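Local coordinates for protein putative mandelate racemase (Salmonella typhimurium, PDB 2O56) that is of unknown function but binds magnesium and, as a member of the enolase superfamily, may act as a hydro-lyase, at residues D203-I208 against I218-H223; E154-A159 against V173-M178; R131-Q136 against Y245-V250; L137-G142 against K147-E152; T226-A231 against K259-K264. All coordinates share one frame; numbering follows the deposited sequence.

Overall arrangement
All five contacts lie in the barrel domain. Along the chain the segments run 131-136, 137-142, 147-152, 154-159, 173-178, 203-208, 218-223, 226-231, 245-250 and 259-264. Contacts 4, 2 and 1 follow one another: a loop folded on itself, then two helices, each against the following strand or its loop. Contact 2 has its centre about 7 Å from those of contacts 1 and 4, and touches both. Contact 3 spans the barrel. It meets contact 1 at the magnesium ion and at neighbouring strands 217-221 and 246-247. Contact 5 joins two outer helices, with its centre about 17 Å from those of contacts 1 and 3. The metal site is thus built from strands that the helices surround.

Contact 1: residues D203-I208 against I218-H223; sequences DRMAAI and IIAEMH. With MG (magnesium ion), chain I.
Met205 packs on Ile218 and Ala220 of the strand; just past these, Glu221 CD lies 3.7 Å above one face of the His223 ring, over its centre. The ring also stacks with Phe225. The segments belong to a TIM-type barrel of the enolase superfamily. Helix 195-212 packs here on strand 217-221, the strand that follows it, and the short axes run antiparallel at 166°. The contact itself is apolar and buried. Met205 has CG anti to its backbone N (chi1 -168°) and then bends twice, which lays the sulfur and methyl along the strand. SD lies 3.8 Å from Ile218 CG2, and CE reaches Ala220 CB at 3.7 Å. The Met205 and Ile218 side chains lie alongside and run opposite ways. One turn on, Ile208 uses its CG2 branch, which touches Ile218 CD1 at 3.6 Å. Val173 of strand 170-173 touches both Met205 and Ile208. The strand ends at the metal. Glu221 OE2 takes a bond from His223 N at 2.9 Å, met from above the carboxylate plane. That bond limits rotation of the carboxylate. The other oxygen, Glu221 OE1, binds the magnesium ion at 2.3 Å.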
# COMPACT_ATOMS: atom_id res chain seq x y z
N ASP A 203 -14.06 -5.35 36.92
CA ASP A 203 -14.23 -5.07 38.36
C ASP A 203 -13.06 -5.62 39.18
O ASP A 203 -12.57 -4.95 40.09
CB ASP A 203 -15.53 -5.68 38.89
CG ASP A 203 -16.77 -4.94 38.41
OD1 ASP A 203 -16.67 -3.76 37.98
OD2 ASP A 203 -17.84 -5.57 38.43
N ARG A 204 -12.61 -6.82 38.85
CA ARG A 204 -11.39 -7.35 39.46
C ARG A 204 -10.19 -6.43 39.20
O ARG A 204 -9.43 -6.09 40.11
CB ARG A 204 -11.08 -8.77 38.96
CG ARG A 204 -12.03 -9.84 39.45
CD ARG A 204 -12.08 -10.98 38.47
NE ARG A 204 -12.71 -12.18 39.01
CZ ARG A 204 -12.94 -13.28 38.31
NH1 ARG A 204 -12.60 -13.35 37.03
NH2 ARG A 204 -13.52 -14.33 38.89
N MET A 205 -10.05 -6.00 37.95
CA MET A 205 -8.91 -5.18 37.57
C MET A 205 -8.96 -3.79 38.23
O MET A 205 -7.93 -3.25 38.64
CB MET A 205 -8.82 -5.07 36.04
CG MET A 205 -7.53 -4.48 35.54
SD MET A 205 -6.25 -5.71 35.34
CE MET A 205 -6.92 -6.68 33.98
N ALA A 206 -10.16 -3.22 38.35
CA ALA A 206 -10.31 -1.89 38.92
C ALA A 206 -10.09 -1.94 40.44
O ALA A 206 -9.60 -0.97 41.04
CB ALA A 206 -11.69 -1.31 38.59
N ALA A 207 -10.46 -3.07 41.04
CA ALA A 207 -10.16 -3.37 42.45
C ALA A 207 -8.66 -3.38 42.73
O ALA A 207 -8.19 -2.79 43.70
CB ALA A 207 -10.78 -4.73 42.84
N ILE A 208 -7.89 -4.03 41.87
CA ILE A 208 -6.43 -3.98 41.99
C ILE A 208 -5.90 -2.54 41.91
O ILE A 208 -5.17 -2.12 42.81
CB ILE A 208 -5.72 -4.88 40.94
CG1 ILE A 208 -6.10 -6.34 41.15
CG2 ILE A 208 -4.20 -4.71 41.04
CD1 ILE A 208 -5.69 -7.27 40.01
N ILE A 218 0.41 -2.41 36.29
CA ILE A 218 -0.47 -3.55 36.11
C ILE A 218 -0.42 -4.00 34.63
O ILE A 218 -0.74 -3.22 33.73
CB ILE A 218 -1.92 -3.22 36.48
CG1 ILE A 218 -2.04 -2.82 37.97
CG2 ILE A 218 -2.83 -4.40 36.16
CD1 ILE A 218 -3.44 -2.35 38.37
N ILE A 219 -0.03 -5.25 34.42
CA ILE A 219 -0.10 -5.88 33.11
C ILE A 219 -1.37 -6.73 33.06
O ILE A 219 -1.62 -7.52 33.96
CB ILE A 219 1.16 -6.76 32.84
CG1 ILE A 219 2.42 -5.89 32.92
CG2 ILE A 219 1.07 -7.50 31.47
CD1 ILE A 219 3.68 -6.67 33.23
N ALA A 220 -2.17 -6.55 32.00
CA ALA A 220 -3.35 -7.37 31.78
C ALA A 220 -3.01 -8.49 30.81
O ALA A 220 -2.62 -8.22 29.68
CB ALA A 220 -4.45 -6.50 31.21
N GLU A 221 -3.17 -9.72 31.28
CA GLU A 221 -2.80 -10.92 30.53
C GLU A 221 -4.08 -11.57 30.04
O GLU A 221 -5.06 -11.65 30.78
CB GLU A 221 -1.99 -11.84 31.45
CG GLU A 221 -2.10 -13.30 31.21
CD GLU A 221 -1.12 -13.78 30.15
OE1 GLU A 221 -0.04 -14.28 30.52
OE2 GLU A 221 -1.43 -13.66 28.95
N MET A 222 -4.10 -12.01 28.78
CA MET A 222 -5.32 -12.55 28.18
C MET A 222 -5.15 -13.99 27.72
O MET A 222 -6.13 -14.66 27.42
CB MET A 222 -5.74 -11.71 26.96
CG MET A 222 -6.10 -10.29 27.25
SD MET A 222 -7.30 -10.05 28.57
CE MET A 222 -8.84 -10.37 27.72
N HIS A 223 -3.90 -14.44 27.62
CA HIS A 223 -3.54 -15.83 27.29
C HIS A 223 -3.96 -16.26 25.88
O HIS A 223 -3.89 -17.45 25.58
CB HIS A 223 -4.16 -16.81 28.30
CG HIS A 223 -3.47 -16.87 29.63
ND1 HIS A 223 -4.03 -16.34 30.77
CD2 HIS A 223 -2.30 -17.42 30.00
CE1 HIS A 223 -3.22 -16.55 31.79
NE2 HIS A 223 -2.16 -17.20 31.35
MG MG I . 1.68 -15.13 29.18
O HOH W 1 3.10 -15.79 30.76
O HOH W 2 -0.16 -15.16 27.63

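Contact 2: residues E154-A159 against V173-M178; sequences EQYAQA and VDTVAM
Tyr156 OH and the backbones of Asp174 and Met178 share one water. The water donates to Asp174 O at 2.6 Å and to Tyr156 OH at 3.0 Å. It accepts from Met178 N, also at 3.0 Å. The hydroxyl has a second partner in Leu150 O, so the end of the buried ring is fixed from two sides. The ring crosses the chain that leaves strand 170-173. Val173 CG2 sits at its edge, in the ring plane, 3.7 Å from Tyr156 CD1. That branch is anti to the backbone N of Val173 and turns toward the ring. Thr175 CG2 comes in obliquely to the same carbon. Tyr156 OH also packs on Met178 CB at 3.7 Å. This is a helix-to-strand step of the barrel: helix 153-165 packs against the end of the next strand, 170-173, and the loop beyond. In that loop Asp174 makes an Asx turn. Its OD1 accepts from Val176 N at 3.0 Å, nearly along the C-O axis. Ala177 N adds a longer bond from above the carboxylate plane. Asp174 OD2 bonds to His223 ND1, close to metal ligand Glu221. Arg204 of helix 195-212 packs on Tyr156 and bonds to the carbonyls of Thr175 and Met178.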
# COMPACT_ATOMS: atom_id res chain seq x y z
N GLU A 154 -12.23 -8.21 45.53
CA GLU A 154 -11.54 -7.99 46.80
C GLU A 154 -10.33 -8.93 46.98
O GLU A 154 -9.27 -8.50 47.44
CB GLU A 154 -12.54 -8.16 47.96
CG GLU A 154 -11.99 -8.73 49.25
CD GLU A 154 -11.50 -7.66 50.19
OE1 GLU A 154 -12.13 -7.47 51.25
OE2 GLU A 154 -10.48 -7.00 49.87
N GLN A 155 -10.50 -10.20 46.58
CA GLN A 155 -9.42 -11.18 46.61
C GLN A 155 -8.25 -10.80 45.70
O GLN A 155 -7.09 -10.97 46.09
CB GLN A 155 -9.93 -12.57 46.21
CG GLN A 155 -11.04 -13.13 47.09
CD GLN A 155 -11.35 -14.57 46.76
OE1 GLN A 155 -10.90 -15.49 47.44
NE2 GLN A 155 -12.12 -14.78 45.71
N TYR A 156 -8.56 -10.29 44.51
CA TYR A 156 -7.54 -9.84 43.55
C TYR A 156 -6.76 -8.64 44.09
O TYR A 156 -5.52 -8.61 44.05
CB TYR A 156 -8.19 -9.53 42.19
CG TYR A 156 -8.53 -10.76 41.35
CD1 TYR A 156 -7.77 -11.10 40.23
CD2 TYR A 156 -9.61 -11.57 41.67
CE1 TYR A 156 -8.08 -12.22 39.46
CE2 TYR A 156 -9.92 -12.69 40.91
CZ TYR A 156 -9.16 -13.01 39.81
OH TYR A 156 -9.48 -14.13 39.07
N ALA A 157 -7.49 -7.67 44.64
CA ALA A 157 -6.88 -6.52 45.33
C ALA A 157 -5.91 -6.97 46.43
O ALA A 157 -4.80 -6.44 46.55
CB ALA A 157 -7.95 -5.64 45.91
N GLN A 158 -6.36 -7.93 47.23
CA GLN A 158 -5.57 -8.48 48.34
C GLN A 158 -4.28 -9.14 47.87
O GLN A 158 -3.21 -8.86 48.41
CB GLN A 158 -6.39 -9.47 49.17
CG GLN A 158 -5.77 -9.81 50.52
CD GLN A 158 -5.16 -8.60 51.21
OE1 GLN A 158 -5.88 -7.67 51.60
NE2 GLN A 158 -3.84 -8.60 51.36
N ALA A 159 -4.37 -10.01 46.86
CA ALA A 159 -3.18 -10.70 46.34
C ALA A 159 -2.16 -9.69 45.79
O ALA A 159 -0.95 -9.87 45.95
CB ALA A 159 -3.56 -11.73 45.29
N VAL A 173 -1.92 -10.04 35.73
CA VAL A 173 -3.11 -10.77 36.12
C VAL A 173 -4.02 -10.97 34.93
O VAL A 173 -4.23 -10.05 34.13
CB VAL A 173 -3.85 -10.01 37.26
CG1 VAL A 173 -4.30 -8.62 36.80
CG2 VAL A 173 -4.99 -10.84 37.80
N ASP A 174 -4.55 -12.19 34.80
CA ASP A 174 -5.67 -12.47 33.90
C ASP A 174 -6.94 -12.44 34.73
O ASP A 174 -7.23 -13.39 35.46
CB ASP A 174 -5.47 -13.85 33.26
CG ASP A 174 -6.53 -14.20 32.21
OD1 ASP A 174 -7.64 -13.60 32.21
OD2 ASP A 174 -6.25 -15.10 31.38
N THR A 175 -7.72 -11.36 34.61
CA THR A 175 -8.94 -11.19 35.39
C THR A 175 -10.20 -11.74 34.71
O THR A 175 -11.28 -11.66 35.29
CB THR A 175 -9.19 -9.74 35.74
OG1 THR A 175 -9.37 -8.99 34.53
CG2 THR A 175 -8.06 -9.16 36.58
N VAL A 176 -10.06 -12.27 33.49
CA VAL A 176 -11.24 -12.68 32.71
C VAL A 176 -11.53 -14.19 32.74
O VAL A 176 -12.69 -14.61 32.77
CB VAL A 176 -11.17 -12.13 31.25
CG1 VAL A 176 -12.29 -12.70 30.38
CG2 VAL A 176 -11.30 -10.64 31.25
N ALA A 177 -10.47 -15.00 32.77
CA ALA A 177 -10.57 -16.43 32.45
C ALA A 177 -11.01 -17.31 33.64
O ALA A 177 -11.26 -18.51 33.49
CB ALA A 177 -9.26 -16.94 31.86
N MET A 178 -11.09 -16.72 34.83
CA MET A 178 -11.73 -17.39 35.96
C MET A 178 -13.18 -16.93 36.00
O MET A 178 -13.44 -15.72 36.05
CB MET A 178 -11.04 -17.01 37.28
CG MET A 178 -11.36 -17.94 38.47
SD MET A 178 -10.39 -19.46 38.45
CE MET A 178 -8.73 -18.85 38.70
O HOH W 3 -9.48 -14.44 36.05

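Contact 3: residues R131-Q136 against Y245-V250; sequences RTYASQ and YYEEPV. With MG (magnesium ion), chain I.
Tyr133 and Tyr245 make the closer-packed part of the contact. The side chains cross at about a right angle, and Tyr245 OH lies 3.8 Å from Tyr133 CE2, obliquely to the ring. In both residues CG sits between the backbone N and the carbonyl carbon, and the ring ends approach each other. Their hydroxyls converge on one outside atom, Gln321 OE1, which bonds to each. The buried phenols are thereby satisfied and held together, though the CA atoms of Tyr133 and Tyr245 are 12.4 Å apart. The looser part is the metal side. Tyr133 OH is 4.0 Å from Glu247 OE1, and the ring and carboxylate planes are 71° apart. Glu247 stretches out fully (chi1 173°, chi2 173°), and this brings OE2 to the magnesium ion at 2.2 Å. Its OE1 forms a salt bridge with Lys172. Two waters also bind the magnesium ion. Glu221 and Glu273 complete the protein ligands of this enolase-superfamily site. The contact spans the interior of the barrel. Strand 130-135 is bonded to strands 347-350 and 170-173, while Glu247 lies on strand 246-247, between strands 217-221 and 269-271. Helix 255-264 packs against Pro249 and Val250.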
# COMPACT_ATOMS: atom_id res chain seq x y z
N ARG A 131 14.53 -5.50 37.30
CA ARG A 131 13.16 -5.25 37.81
C ARG A 131 12.19 -6.39 37.52
O ARG A 131 12.19 -6.95 36.42
CB ARG A 131 12.60 -3.96 37.22
CG ARG A 131 11.26 -3.56 37.82
CD ARG A 131 10.61 -2.41 37.09
NE ARG A 131 9.30 -2.10 37.68
CZ ARG A 131 8.33 -1.46 37.04
NH1 ARG A 131 8.53 -1.06 35.78
NH2 ARG A 131 7.17 -1.22 37.65
N THR A 132 11.35 -6.73 38.50
CA THR A 132 10.53 -7.94 38.38
C THR A 132 9.06 -7.61 38.65
O THR A 132 8.75 -6.70 39.42
CB THR A 132 11.06 -9.06 39.31
OG1 THR A 132 12.44 -9.30 39.00
CG2 THR A 132 10.32 -10.33 39.13
N TYR A 133 8.16 -8.33 37.99
CA TYR A 133 6.76 -8.31 38.40
C TYR A 133 6.28 -9.64 38.96
O TYR A 133 6.84 -10.70 38.65
CB TYR A 133 5.84 -7.80 37.28
CG TYR A 133 5.67 -8.67 36.04
CD1 TYR A 133 4.78 -9.74 36.03
CD2 TYR A 133 6.37 -8.38 34.87
CE1 TYR A 133 4.60 -10.53 34.87
CE2 TYR A 133 6.20 -9.16 33.71
CZ TYR A 133 5.30 -10.23 33.72
OH TYR A 133 5.11 -11.00 32.59
N ALA A 134 5.25 -9.57 39.80
CA ALA A 134 4.57 -10.75 40.33
C ALA A 134 3.55 -11.21 39.30
O ALA A 134 2.61 -10.48 38.99
CB ALA A 134 3.85 -10.40 41.64
N SER A 135 3.75 -12.41 38.76
CA SER A 135 2.99 -12.85 37.57
C SER A 135 1.82 -13.74 37.97
O SER A 135 1.93 -14.54 38.91
CB SER A 135 3.90 -13.64 36.62
OG SER A 135 3.29 -13.83 35.34
N GLN A 136 0.69 -13.60 37.26
CA GLN A 136 -0.50 -14.45 37.39
C GLN A 136 -1.21 -14.46 38.76
O GLN A 136 -1.45 -15.51 39.35
CB GLN A 136 -0.27 -15.87 36.85
CG GLN A 136 0.54 -15.98 35.54
CD GLN A 136 -0.18 -15.45 34.28
OE1 GLN A 136 -1.27 -14.88 34.35
NE2 GLN A 136 0.45 -15.65 33.13
N TYR A 245 1.16 -2.94 30.03
CA TYR A 245 0.84 -3.45 28.70
C TYR A 245 -0.20 -4.55 28.71
O TYR A 245 -0.59 -5.05 29.76
CB TYR A 245 2.11 -3.83 27.95
CG TYR A 245 3.13 -4.68 28.69
CD1 TYR A 245 3.02 -6.06 28.72
CD2 TYR A 245 4.24 -4.09 29.31
CE1 TYR A 245 3.97 -6.84 29.37
CE2 TYR A 245 5.20 -4.87 29.96
CZ TYR A 245 5.05 -6.24 29.99
OH TYR A 245 5.99 -7.02 30.61
N TYR A 246 -0.67 -4.93 27.51
CA TYR A 246 -1.82 -5.80 27.34
C TYR A 246 -1.29 -7.03 26.60
O TYR A 246 -0.89 -6.91 25.46
CB TYR A 246 -2.81 -5.06 26.43
CG TYR A 246 -4.21 -5.67 26.30
CD1 TYR A 246 -4.77 -6.42 27.32
CD2 TYR A 246 -4.96 -5.46 25.13
CE1 TYR A 246 -6.05 -6.95 27.20
CE2 TYR A 246 -6.26 -5.99 25.00
CZ TYR A 246 -6.79 -6.73 26.04
OH TYR A 246 -8.04 -7.26 25.91
N GLU A 247 -1.27 -8.19 27.26
CA GLU A 247 -0.45 -9.33 26.83
C GLU A 247 -1.26 -10.40 26.10
O GLU A 247 -2.31 -10.84 26.57
CB GLU A 247 0.29 -9.96 28.04
CG GLU A 247 1.01 -11.24 27.68
CD GLU A 247 1.89 -11.79 28.78
OE1 GLU A 247 2.35 -11.02 29.66
OE2 GLU A 247 2.12 -13.01 28.77
N GLU A 248 -0.76 -10.82 24.95
CA GLU A 248 -1.43 -11.83 24.13
C GLU A 248 -2.94 -11.66 23.98
O GLU A 248 -3.69 -12.60 24.25
CB GLU A 248 -1.12 -13.23 24.69
CG GLU A 248 0.30 -13.70 24.43
CD GLU A 248 0.41 -15.21 24.38
OE1 GLU A 248 0.15 -15.83 25.43
OE2 GLU A 248 0.75 -15.77 23.32
N PRO A 249 -3.41 -10.49 23.51
CA PRO A 249 -4.86 -10.34 23.36
C PRO A 249 -5.42 -11.35 22.34
O PRO A 249 -6.58 -11.75 22.41
CB PRO A 249 -5.00 -8.91 22.83
CG PRO A 249 -3.68 -8.61 22.17
CD PRO A 249 -2.68 -9.29 23.03
N VAL A 250 -4.60 -11.80 21.41
CA VAL A 250 -5.08 -12.67 20.35
C VAL A 250 -3.88 -13.57 19.94
O VAL A 250 -2.73 -13.20 20.18
CB VAL A 250 -5.64 -11.82 19.16
CG1 VAL A 250 -4.50 -11.00 18.47
CG2 VAL A 250 -6.32 -12.70 18.13
MG MG I . 1.68 -15.13 29.18
O HOH W 1 3.10 -15.79 30.76
O HOH W 2 -0.16 -15.16 27.63

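Contact 4: residues L137-G142 against K147-E152; sequences LQFGWG and KDMLTE
The loop between strand 130-135 and helix 153-165 folds back on itself here, near the metal site of the barrel. One backbone bond joins its two arms: Leu150 N donates to Gln138 O at 3.1 Å, with a nearly straight N-H...O angle of 159°. Beside it, Phe139 CA makes a CA-H...O contact of 3.3 Å with Asp148 O. Phe139 and Met149 run alongside each other in the same direction, a Met-aromatic contact. Met149 SD is 4.0 Å from Phe139 CD1, oblique to the ring. Gln138 CG covers one ring face, 3.7 Å above the centre. Leu150 turns inward, and its CD1 packs on Leu137 O. A water bridges the arms, donating to Asp148 OD2 at 3.1 Å and accepting from Trp141 N at 3.2 Å. The Gln138 amide is held twice: NE2 bonds to Gln136 OE1, and OE1 accepts from Asp174 N. With one direct backbone hydrogen bond, the arms rely also on packing against carbonyls and on water, as an irregular loop, not paired strands.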
# COMPACT_ATOMS: atom_id res chain seq x y z
N LEU A 137 -1.57 -13.26 39.23
CA LEU A 137 -2.21 -13.05 40.51
C LEU A 137 -3.59 -13.68 40.69
O LEU A 137 -4.07 -13.77 41.81
CB LEU A 137 -2.34 -11.55 40.79
CG LEU A 137 -1.36 -10.87 41.74
CD1 LEU A 137 0.08 -11.32 41.54
CD2 LEU A 137 -1.49 -9.40 41.56
N GLN A 138 -4.22 -14.11 39.59
CA GLN A 138 -5.46 -14.87 39.65
C GLN A 138 -5.30 -16.17 40.43
O GLN A 138 -6.29 -16.77 40.87
CB GLN A 138 -6.05 -15.14 38.26
CG GLN A 138 -5.17 -16.06 37.37
CD GLN A 138 -4.12 -15.29 36.57
OE1 GLN A 138 -3.80 -14.15 36.88
NE2 GLN A 138 -3.60 -15.92 35.53
N PHE A 139 -4.06 -16.59 40.62
CA PHE A 139 -3.79 -17.82 41.36
C PHE A 139 -3.24 -17.52 42.75
O PHE A 139 -2.79 -18.43 43.45
CB PHE A 139 -2.83 -18.71 40.58
CG PHE A 139 -3.34 -19.09 39.22
CD1 PHE A 139 -4.62 -19.61 39.05
CD2 PHE A 139 -2.53 -18.95 38.10
CE1 PHE A 139 -5.08 -19.97 37.80
CE2 PHE A 139 -2.98 -19.32 36.83
CZ PHE A 139 -4.26 -19.83 36.68
N GLY A 140 -3.28 -16.25 43.13
CA GLY A 140 -2.87 -15.84 44.46
C GLY A 140 -1.42 -15.43 44.57
O GLY A 140 -0.64 -15.56 43.62
N TRP A 141 -1.06 -14.92 45.74
CA TRP A 141 0.31 -14.54 46.05
C TRP A 141 0.47 -14.55 47.58
O TRP A 141 -0.51 -14.31 48.30
CB TRP A 141 0.63 -13.14 45.51
CG TRP A 141 2.10 -12.93 45.36
CD1 TRP A 141 2.96 -12.34 46.25
CD2 TRP A 141 2.91 -13.34 44.25
NE1 TRP A 141 4.24 -12.35 45.76
CE2 TRP A 141 4.24 -12.96 44.53
CE3 TRP A 141 2.62 -13.98 43.03
CZ2 TRP A 141 5.29 -13.20 43.65
CZ3 TRP A 141 3.66 -14.22 42.16
CH2 TRP A 141 4.98 -13.84 42.47
N GLY A 142 1.69 -14.79 48.05
CA GLY A 142 1.98 -15.01 49.47
C GLY A 142 2.11 -16.49 49.78
O GLY A 142 1.70 -17.33 48.98
N LYS A 147 -2.59 -23.22 45.96
CA LYS A 147 -3.60 -23.27 44.90
C LYS A 147 -4.86 -22.43 45.18
O LYS A 147 -5.97 -22.94 45.33
CB LYS A 147 -3.88 -24.71 44.41
CG LYS A 147 -4.84 -25.55 45.25
CD LYS A 147 -4.15 -26.35 46.32
CE LYS A 147 -5.00 -26.42 47.57
NZ LYS A 147 -4.14 -26.82 48.70
N ASP A 148 -4.65 -21.12 45.25
CA ASP A 148 -5.76 -20.18 45.15
C ASP A 148 -6.36 -20.17 43.75
O ASP A 148 -5.64 -20.21 42.75
CB ASP A 148 -5.29 -18.79 45.54
CG ASP A 148 -5.04 -18.65 47.03
OD1 ASP A 148 -5.15 -19.67 47.75
OD2 ASP A 148 -4.75 -17.52 47.47
N MET A 149 -7.69 -20.14 43.68
CA MET A 149 -8.40 -19.83 42.45
C MET A 149 -9.31 -18.64 42.72
O MET A 149 -10.49 -18.82 42.99
CB MET A 149 -9.24 -21.04 41.99
CG MET A 149 -8.45 -22.31 41.69
SD MET A 149 -7.38 -22.19 40.25
CE MET A 149 -8.47 -22.77 38.96
N LEU A 150 -8.75 -17.44 42.65
CA LEU A 150 -9.42 -16.23 43.15
C LEU A 150 -10.59 -15.85 42.26
O LEU A 150 -10.50 -15.95 41.03
CB LEU A 150 -8.42 -15.06 43.26
CG LEU A 150 -7.10 -15.27 44.01
CD1 LEU A 150 -6.32 -13.99 44.03
CD2 LEU A 150 -7.33 -15.76 45.43
N THR A 151 -11.69 -15.42 42.88
CA THR A 151 -12.91 -15.09 42.12
C THR A 151 -13.41 -13.67 42.32
O THR A 151 -13.94 -13.06 41.39
CB THR A 151 -14.08 -16.09 42.34
OG1 THR A 151 -14.50 -16.05 43.71
CG2 THR A 151 -13.67 -17.49 41.98
N GLU A 152 -13.24 -13.14 43.53
CA GLU A 152 -13.88 -11.88 43.91
C GLU A 152 -12.90 -10.72 43.75
O GLU A 152 -11.72 -10.86 44.08
CB GLU A 152 -14.34 -11.93 45.38
CG GLU A 152 -15.15 -13.16 45.74
CD GLU A 152 -16.42 -13.29 44.91
OE1 GLU A 152 -17.22 -12.32 44.89
OE2 GLU A 152 -16.60 -14.36 44.28
O HOH W 4 -3.75 -14.63 47.39

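Contact 5: residues T226-A231 against K259-K264; sequences TDTTSA and KQVADK
Apolar contacts join Thr228 and Ala231 to the helix carrying Gln260 and Val261. Thr228 CG2 does most of the touching. It rests 3.6 Å from Gln260 CG, and the two side chains cross at about a right angle. At chi1 179°, CG of Gln260 swings opposite its own N and offers its methylene to the methyl. Val261 CG2 fits between two residues of the other helix, 4.1 Å from Thr228 CG2 and 4.1 Å from Ala231 CB. The polar bonds of the first segment begin with a helix cap. Asp227 is the N-cap of helix 228-238 and forms a capping box with Ser230. Ser230 N gives a long but straight bond to Asp227 OD1 at 3.3 Å, 175°. In return Asp227 N gives one to Ser230 OG at 3.0 Å. Other groups look outside. Thr228 OG1 bonds to Gln257 and to Asp317 of a neighbouring subunit, while Ala231 O takes a bond from Tyr246 OH. Two neighbouring outer helices of the barrel, 228-238 and 255-264, thus meet at a subunit interface. The threonine is split in use: its methyl packs between the helices, its hydroxyl bonds within its chain and across the interface.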
# COMPACT_ATOMS: atom_id res chain seq x y z
N THR A 226 -9.10 -14.91 24.35
CA THR A 226 -9.94 -14.00 23.59
C THR A 226 -9.58 -14.08 22.09
O THR A 226 -8.51 -14.60 21.71
CB THR A 226 -9.74 -12.55 24.06
OG1 THR A 226 -8.35 -12.33 24.33
CG2 THR A 226 -10.55 -12.27 25.34
N ASP A 227 -10.48 -13.59 21.24
CA ASP A 227 -10.12 -13.33 19.85
C ASP A 227 -10.07 -11.82 19.61
O ASP A 227 -10.15 -11.04 20.56
CB ASP A 227 -11.05 -14.10 18.88
CG ASP A 227 -12.47 -13.51 18.79
OD1 ASP A 227 -12.83 -12.63 19.60
OD2 ASP A 227 -13.25 -13.96 17.91
N THR A 228 -9.93 -11.41 18.36
CA THR A 228 -9.83 -9.98 18.02
C THR A 228 -10.98 -9.15 18.59
O THR A 228 -10.76 -8.13 19.23
CB THR A 228 -9.73 -9.78 16.50
OG1 THR A 228 -8.63 -10.53 16.01
CG2 THR A 228 -9.52 -8.30 16.14
N THR A 229 -12.21 -9.60 18.38
CA THR A 229 -13.38 -8.84 18.83
C THR A 229 -13.46 -8.65 20.35
O THR A 229 -13.60 -7.53 20.83
CB THR A 229 -14.67 -9.42 18.23
OG1 THR A 229 -14.50 -9.49 16.81
CG2 THR A 229 -15.89 -8.53 18.53
N SER A 230 -13.35 -9.74 21.10
CA SER A 230 -13.38 -9.68 22.56
C SER A 230 -12.15 -9.03 23.18
O SER A 230 -12.25 -8.40 24.23
CB SER A 230 -13.59 -11.07 23.15
OG SER A 230 -12.69 -12.01 22.59
N ALA A 231 -10.97 -9.21 22.57
CA ALA A 231 -9.76 -8.52 23.06
C ALA A 231 -9.95 -7.01 22.97
O ALA A 231 -9.56 -6.26 23.88
CB ALA A 231 -8.51 -8.95 22.25
N LYS A 259 -2.52 -6.45 14.84
CA LYS A 259 -2.61 -5.07 14.35
C LYS A 259 -4.00 -4.47 14.55
O LYS A 259 -4.12 -3.31 14.96
CB LYS A 259 -2.16 -5.00 12.89
CG LYS A 259 -1.98 -3.60 12.30
CD LYS A 259 -1.26 -2.64 13.20
CE LYS A 259 -1.16 -1.26 12.55
NZ LYS A 259 -0.69 -1.32 11.14
N GLN A 260 -5.04 -5.25 14.30
CA GLN A 260 -6.40 -4.76 14.52
C GLN A 260 -6.64 -4.40 16.00
O GLN A 260 -7.23 -3.37 16.29
CB GLN A 260 -7.44 -5.76 13.99
CG GLN A 260 -8.91 -5.38 14.18
CD GLN A 260 -9.42 -4.28 13.26
OE1 GLN A 260 -8.70 -3.76 12.41
NE2 GLN A 260 -10.69 -3.93 13.43
N VAL A 261 -6.14 -5.22 16.93
CA VAL A 261 -6.25 -4.91 18.36
C VAL A 261 -5.48 -3.62 18.69
O VAL A 261 -6.02 -2.73 19.32
CB VAL A 261 -5.81 -6.12 19.28
CG1 VAL A 261 -6.00 -5.78 20.80
CG2 VAL A 261 -6.65 -7.35 18.96
N ALA A 262 -4.25 -3.50 18.17
CA ALA A 262 -3.41 -2.31 18.37
C ALA A 262 -4.11 -1.03 17.92
O ALA A 262 -4.05 -0.00 18.60
CB ALA A 262 -2.07 -2.47 17.67
N ASP A 263 -4.81 -1.12 16.79
CA ASP A 263 -5.53 0.03 16.22
C ASP A 263 -6.68 0.51 17.11
O ASP A 263 -6.94 1.71 17.19
CB ASP A 263 -6.09 -0.33 14.85
CG ASP A 263 -5.01 -0.46 13.77
OD1 ASP A 263 -3.86 -0.07 14.04
OD2 ASP A 263 -5.33 -0.93 12.66
N LYS A 264 -7.36 -0.43 17.76
CA LYS A 264 -8.64 -0.15 18.42
C LYS A 264 -8.49 -0.02 19.93
O LYS A 264 -9.40 0.45 20.62
CB LYS A 264 -9.67 -1.25 18.08
CG LYS A 264 -9.92 -1.48 16.56
CD LYS A 264 -10.15 -0.14 15.81
CE LYS A 264 -10.77 -0.35 14.42
NZ LYS A 264 -11.36 0.93 13.91